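Local coordinates for protein ribonuclease J (Methanolobus psychrophilus R15, PDB 5HAB) that degrades RNA as an archaeal exoribonuclease of the beta-CASP family, probably through a metal-dependent active site built on a metallo-beta-lactamase core, at residues B[98-103]-B[120-125]; B[165-170]-B[182-187]. The protein carries 1 engineered substitution. One frame throughout, in Å; residues are numbered along the deposited sequence.

Interaction 1: residues B[98-103]-B[120-125]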
loop_
_atom_site.group_PDB
_atom_site.type_symbol
_atom_site.label_atom_id
_atom_site.label_comp_id
_atom_site.label_asym_id
_atom_site.label_seq_id
_atom_site.Cartn_x
_atom_site.Cartn_y
_atom_site.Cartn_z
ATOM N N ARG B 98 -43.890 -5.799 -12.097
ATOM C CA ARG B 98 -45.089 -5.384 -11.388
ATOM C C ARG B 98 -44.834 -4.258 -10.393
ATOM O O ARG B 98 -45.766 -3.551 -10.007
ATOM C CB ARG B 98 -45.704 -6.583 -10.659
ATOM C CG ARG B 98 -46.146 -7.718 -11.576
ATOM C CD ARG B 98 -47.263 -7.276 -12.516
ATOM N NE ARG B 98 -47.621 -8.309 -13.487
ATOM C CZ ARG B 98 -48.384 -8.098 -14.559
ATOM N NH1 ARG B 98 -48.873 -6.888 -14.803
ATOM N NH2 ARG B 98 -48.657 -9.096 -15.391
ATOM N N ALA B 99 -43.581 -4.091 -9.977
ATOM C CA ALA B 99 -43.236 -3.037 -9.023
ATOM C C ALA B 99 -41.747 -2.726 -9.036
ATOM O O ALA B 99 -40.928 -3.561 -9.410
ATOM C CB ALA B 99 -43.678 -3.423 -7.615
ATOM N N ILE B 100 -41.409 -1.511 -8.621
ATOM C CA ILE B 100 -40.025 -1.086 -8.479
ATOM C C ILE B 100 -39.774 -0.654 -7.036
ATOM O O ILE B 100 -40.314 0.353 -6.587
ATOM C CB ILE B 100 -39.699 0.046 -9.454
ATOM C CG1 ILE B 100 -39.886 -0.433 -10.896
ATOM C CG2 ILE B 100 -38.290 0.563 -9.223
ATOM C CD1 ILE B 100 -39.602 0.633 -11.934
ATOM N N VAL B 101 -38.975 -1.418 -6.300
ATOM C CA VAL B 101 -38.670 -1.053 -4.918
ATOM C C VAL B 101 -37.362 -0.274 -4.844
ATOM O O VAL B 101 -36.375 -0.633 -5.486
ATOM C CB VAL B 101 -38.612 -2.290 -4.005
ATOM C CG1 VAL B 101 -38.212 -1.886 -2.588
ATOM C CG2 VAL B 101 -39.956 -2.995 -3.977
ATOM N N CYS B 102 -37.378 0.818 -4.085
ATOM C CA CYS B 102 -36.162 1.556 -3.771
ATOM C C CYS B 102 -35.922 1.499 -2.271
ATOM O O CYS B 102 -36.694 2.062 -1.493
ATOM C CB CYS B 102 -36.260 2.999 -4.243
ATOM S SG CYS B 102 -36.228 3.173 -6.031
ATOM N N THR B 103 -34.848 0.826 -1.867
ATOM C CA THR B 103 -34.624 0.560 -0.452
ATOM C C THR B 103 -34.130 1.798 0.291
ATOM O O THR B 103 -34.231 1.863 1.515
ATOM C CB THR B 103 -33.617 -0.585 -0.247
ATOM O OG1 THR B 103 -32.486 -0.378 -1.099
ATOM C CG2 THR B 103 -34.260 -1.925 -0.578
ATOM N N TYR B 120 -41.153 1.107 -17.506
ATOM C CA TYR B 120 -41.872 -0.006 -16.897
ATOM C C TYR B 120 -43.256 0.439 -16.441
ATOM O O TYR B 120 -43.421 1.530 -15.896
ATOM C CB TYR B 120 -41.080 -0.591 -15.724
ATOM C CG TYR B 120 -39.738 -1.150 -16.132
ATOM C CD1 TYR B 120 -39.617 -2.457 -16.591
ATOM C CD2 TYR B 120 -38.596 -0.362 -16.084
ATOM C CE1 TYR B 120 -38.390 -2.967 -16.975
ATOM C CE2 TYR B 120 -37.368 -0.862 -16.469
ATOM C CZ TYR B 120 -37.269 -2.162 -16.912
ATOM O OH TYR B 120 -36.041 -2.651 -17.292
ATOM N N ALA B 121 -44.247 -0.414 -16.683
ATOM C CA ALA B 121 -45.616 -0.154 -16.258
ATOM C C ALA B 121 -45.809 -0.632 -14.824
ATOM O O ALA B 121 -46.514 -1.609 -14.562
ATOM C CB ALA B 121 -46.604 -0.832 -17.192
ATOM N N ALA B 122 -45.154 0.060 -13.897
ATOM C CA ALA B 122 -45.140 -0.352 -12.501
ATOM C C ALA B 122 -44.983 0.857 -11.583
ATOM O O ALA B 122 -44.346 1.842 -11.953
ATOM C CB ALA B 122 -44.016 -1.364 -12.257
ATOM N N PRO B 123 -45.596 0.799 -10.394
ATOM C CA PRO B 123 -45.401 1.833 -9.374
ATOM C C PRO B 123 -44.044 1.691 -8.685
ATOM O O PRO B 123 -43.474 0.600 -8.668
ATOM C CB PRO B 123 -46.532 1.562 -8.390
ATOM C CG PRO B 123 -46.707 0.090 -8.466
ATOM C CD PRO B 123 -46.454 -0.293 -9.903
ATOM N N ILE B 124 -43.545 2.779 -8.114
ATOM C CA ILE B 124 -42.317 2.747 -7.332
ATOM C C ILE B 124 -42.676 2.687 -5.857
ATOM O O ILE B 124 -43.408 3.536 -5.370
ATOM C CB ILE B 124 -41.440 3.965 -7.638
ATOM C CG1 ILE B 124 -41.002 3.945 -9.103
ATOM C CG2 ILE B 124 -40.238 3.995 -6.710
ATOM C CD1 ILE B 124 -40.286 5.198 -9.543
ATOM N N ILE B 125 -42.172 1.688 -5.142
ATOM C CA ILE B 125 -42.514 1.537 -3.734
ATOM C C ILE B 125 -41.308 1.910 -2.883
ATOM O O ILE B 125 -40.194 1.437 -3.129
ATOM C CB ILE B 125 -42.984 0.115 -3.413
ATOM C CG1 ILE B 125 -44.094 -0.315 -4.373
ATOM C CG2 ILE B 125 -43.453 0.028 -1.968
ATOM C CD1 ILE B 125 -44.387 -1.801 -4.330
HETATM O O HOH W 1 -47.801 -4.168 -14.413
#

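Interaction 2: residues B[165-170]-B[182-187]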
loop_
_atom_site.group_PDB
_atom_site.type_symbol
_atom_site.label_atom_id
_atom_site.label_comp_id
_atom_site.label_asym_id
_atom_site.label_seq_id
_atom_site.Cartn_x
_atom_site.Cartn_y
_atom_site.Cartn_z
ATOM N N ILE B 165 -47.678 -12.697 -4.295
ATOM C CA ILE B 165 -46.514 -11.879 -3.985
ATOM C C ILE B 165 -46.870 -10.764 -3.013
ATOM O O ILE B 165 -47.755 -9.954 -3.298
ATOM C CB ILE B 165 -45.906 -11.277 -5.269
ATOM C CG1 ILE B 165 -45.416 -12.379 -6.208
ATOM C CG2 ILE B 165 -44.794 -10.296 -4.932
ATOM C CD1 ILE B 165 -44.892 -11.851 -7.512
ATOM N N THR B 166 -46.187 -10.713 -1.870
ATOM C CA THR B 166 -46.319 -9.539 -0.996
ATOM C C THR B 166 -44.947 -8.952 -0.685
ATOM O O THR B 166 -43.956 -9.670 -0.649
ATOM C CB THR B 166 -47.038 -9.856 0.335
ATOM O OG1 THR B 166 -46.215 -10.712 1.136
ATOM C CG2 THR B 166 -48.383 -10.522 0.088
ATOM N N ILE B 167 -44.894 -7.647 -0.448
ATOM C CA ILE B 167 -43.637 -6.984 -0.140
ATOM C C ILE B 167 -43.644 -6.416 1.275
ATOM O O ILE B 167 -44.489 -5.593 1.622
ATOM C CB ILE B 167 -43.356 -5.875 -1.167
ATOM C CG1 ILE B 167 -43.031 -6.484 -2.533
ATOM C CG2 ILE B 167 -42.236 -4.966 -0.692
ATOM C CD1 ILE B 167 -42.866 -5.453 -3.629
ATOM N N GLU B 168 -42.667 -6.844 2.070
ATOM C CA GLU B 168 -42.496 -6.386 3.446
ATOM C C GLU B 168 -41.236 -5.531 3.585
ATOM O O GLU B 168 -40.176 -5.898 3.083
ATOM C CB GLU B 168 -42.432 -7.587 4.396
ATOM C CG GLU B 168 -42.137 -7.246 5.851
ATOM C CD GLU B 168 -42.050 -8.485 6.725
ATOM O OE1 GLU B 168 -42.229 -9.601 6.193
ATOM O OE2 GLU B 168 -41.825 -8.347 7.948
ATOM N N PHE B 169 -41.354 -4.387 4.254
ATOM C CA PHE B 169 -40.188 -3.577 4.594
ATOM C C PHE B 169 -39.748 -3.860 6.031
ATOM O O PHE B 169 -40.582 -3.947 6.935
ATOM C CB PHE B 169 -40.482 -2.083 4.423
ATOM C CG PHE B 169 -40.398 -1.594 2.999
ATOM C CD1 PHE B 169 -40.159 -2.471 1.956
ATOM C CD2 PHE B 169 -40.539 -0.244 2.711
ATOM C CE1 PHE B 169 -40.077 -2.014 0.647
ATOM C CE2 PHE B 169 -40.457 0.218 1.406
ATOM C CZ PHE B 169 -40.226 -0.668 0.374
ATOM N N ILE B 170 -38.442 -4.012 6.237
ATOM C CA ILE B 170 -37.886 -4.169 7.582
ATOM C C ILE B 170 -36.882 -3.054 7.808
ATOM O O ILE B 170 -36.024 -2.829 6.969
ATOM C CB ILE B 170 -37.228 -5.543 7.764
ATOM C CG1 ILE B 170 -38.220 -6.653 7.427
ATOM C CG2 ILE B 170 -36.692 -5.705 9.178
ATOM C CD1 ILE B 170 -37.559 -7.933 7.036
ATOM N N VAL B 182 -35.773 -5.523 2.182
ATOM C CA VAL B 182 -37.067 -5.862 1.598
ATOM C C VAL B 182 -37.219 -7.374 1.508
ATOM O O VAL B 182 -36.330 -8.073 1.027
ATOM C CB VAL B 182 -37.271 -5.176 0.217
ATOM C CG1 VAL B 182 -36.066 -5.361 -0.672
ATOM C CG2 VAL B 182 -38.516 -5.717 -0.471
ATOM N N ALA B 183 -38.343 -7.871 2.022
ATOM C CA ALA B 183 -38.686 -9.285 1.938
ATOM C C ALA B 183 -39.842 -9.494 0.963
ATOM O O ALA B 183 -40.927 -8.942 1.136
ATOM C CB ALA B 183 -39.044 -9.839 3.311
ATOM N N ILE B 184 -39.587 -10.281 -0.073
ATOM C CA ILE B 184 -40.599 -10.649 -1.045
ATOM C C ILE B 184 -41.173 -12.007 -0.662
ATOM O O ILE B 184 -40.520 -13.037 -0.810
ATOM C CB ILE B 184 -40.022 -10.651 -2.468
ATOM C CG1 ILE B 184 -39.525 -9.251 -2.825
ATOM C CG2 ILE B 184 -41.059 -11.132 -3.472
ATOM C CD1 ILE B 184 -38.840 -9.172 -4.151
ATOM N N HIS B 185 -42.398 -12.003 -0.152
ATOM C CA HIS B 185 -43.059 -13.236 0.245
ATOM C C HIS B 185 -43.751 -13.879 -0.949
ATOM O O HIS B 185 -44.543 -13.234 -1.662
ATOM C CB HIS B 185 -44.061 -12.981 1.371
ATOM C CG HIS B 185 -43.444 -12.411 2.610
ATOM N ND1 HIS B 185 -42.883 -13.200 3.592
ATOM C CD2 HIS B 185 -43.301 -11.132 3.029
ATOM C CE1 HIS B 185 -42.423 -12.432 4.562
ATOM N NE2 HIS B 185 -42.665 -11.173 4.246
ATOM N N THR B 186 -43.423 -15.155 -1.142
ATOM C CA THR B 186 -43.944 -15.997 -2.209
ATOM C C THR B 186 -44.593 -17.220 -1.572
ATOM O O THR B 186 -44.329 -17.513 -0.402
ATOM C CB THR B 186 -42.828 -16.465 -3.175
ATOM O OG1 THR B 186 -42.138 -17.581 -2.594
ATOM C CG2 THR B 186 -41.842 -15.342 -3.465
ATOM N N PRO B 187 -45.428 -17.953 -2.334
ATOM C CA PRO B 187 -46.032 -19.173 -1.783
ATOM C C PRO B 187 -45.023 -20.220 -1.302
ATOM O O PRO B 187 -45.394 -21.082 -0.506
ATOM C CB PRO B 187 -46.856 -19.723 -2.960
ATOM C CG PRO B 187 -46.387 -18.976 -4.170
ATOM C CD PRO B 187 -45.958 -17.644 -3.673
#

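Interaction 1: residues B[98-103]-B[120-125]
I100 is held through both its N and its O by the chain at 123-125. Its N donates to P123 O at 3.0 Å, and its O accepts from I125 N at 2.7 Å. Two residues on, C102 N donates to I125 O at 3.0 Å, so I100 pairs with I124 and V101 with I125 in parallel register. A proline suits position 123 because the bond made there uses its carbonyl and needs no N-H.

Around this ladder the packing is close and apolar. On one face I124 CG1 rests 4.1 Å from I100 CB, while I124 CG2 meets C102 SG at 4.1 Å. I100 CG1 lies beside its own backbone N (chi1 -61°), a setting that carries CD1 back toward Y120 CB. On the other face I125 CD1 touches A99 CB at 3.7 Å; the small alanine leaves room for that long branched chain, and V101 and I125 there also pack on I167 and F169 of strand 166-172.

Two short helices connect the strands, making a beta-alpha-beta crossover within the metallo-beta-lactamase fold. The segment just after T103 matches the histidine-rich motif that binds metal in relatives, and the engineered substitution falls within it; T103 OG1 hydrogen-bonds D54.

Toward Y120 the pairing gives way. A121 forms an inverse gamma turn, and A122 sets its methyl against the R98-A99 peptide. Farther out a water joins the chains, accepting from R98 NH1 at 2.9 Å and donating to A121 O at 2.9 Å. R98 suits this solvent-exposed end because its long chain also lets NE form a salt bridge with D49, whereas the Y120 hydroxyl turns to D87.

Interaction 2: residues B[165-170]-B[182-187]
The beta hairpin of strands 166-172 and 179-186 stands in the mixed sheet that ends at strand 427-431, and its two arms meet here in regular antiparallel register. T166 and H185 form one hydrogen-bonded pair, with T166 N to H185 O at 3.0 Å and H185 N to T166 O at 2.8 Å. E168 and A183 form the next: E168 N donates to A183 O, and A183 N returns a bond to E168 O, both at 2.9 Å.

Side chains sort by face. On the face toward helix 211-220, which mixes polar and apolar side chains, E168 crosses diagonally to H185. With CG anti to the backbone N (chi1 175°), its extended chain carries the carboxylate over to the imidazole, where OE1 accepts from H185 NE2 at a short 2.5 Å. The carboxylate and imidazole planes are only 18° apart, and the oxygen approaches at the ring edge, close to its plane. R213 of helix 211-220 forms a salt bridge with E168 OE2, so both carboxylate oxygens of this buried acid have partners; the charge of R213 would probably favour its ionised form. Alanine suits position 183, since its small methyl lies under L217 of the same helix. T166 OG1 sits close against H185 CB, 3.1 Å away.

The opposite face is mainly apolar between the paired residues. I167 CG2 and V182 CG2 touch at 3.8 Å, the same valine methyl comes to the edge of the F169 ring, and I165 and I184 lie side by side. Branched residues favour extended backbone and fill the layer against strand 49-53. A hairpin with one face against the second sheet and the other against a helix fits the alpha-beta/beta-alpha sandwich of the metallo-beta-lactamase fold.

Interactions 1 and 2 belong to the two facing sheets of the metallo-beta-lactamase domain, and both are largely buried. They hold different strands, parallel after a helical crossover in 98-103/120-125 and antiparallel in the hairpin 165-170/182-187, yet meet directly in the core between the sheets. There V101 CG1 packs on F169 CE1 at 3.7 Å, and I125 CD1 on I167 CD1 at 4.0 Å. T103 also lays CG2 against V182 CG1. Their distinctive polar side-chain contacts lie mostly away from this shared layer: interaction 1 has a water bridge at its exposed end, whereas interaction 2 has a histidine-carboxylate bond beneath a helix.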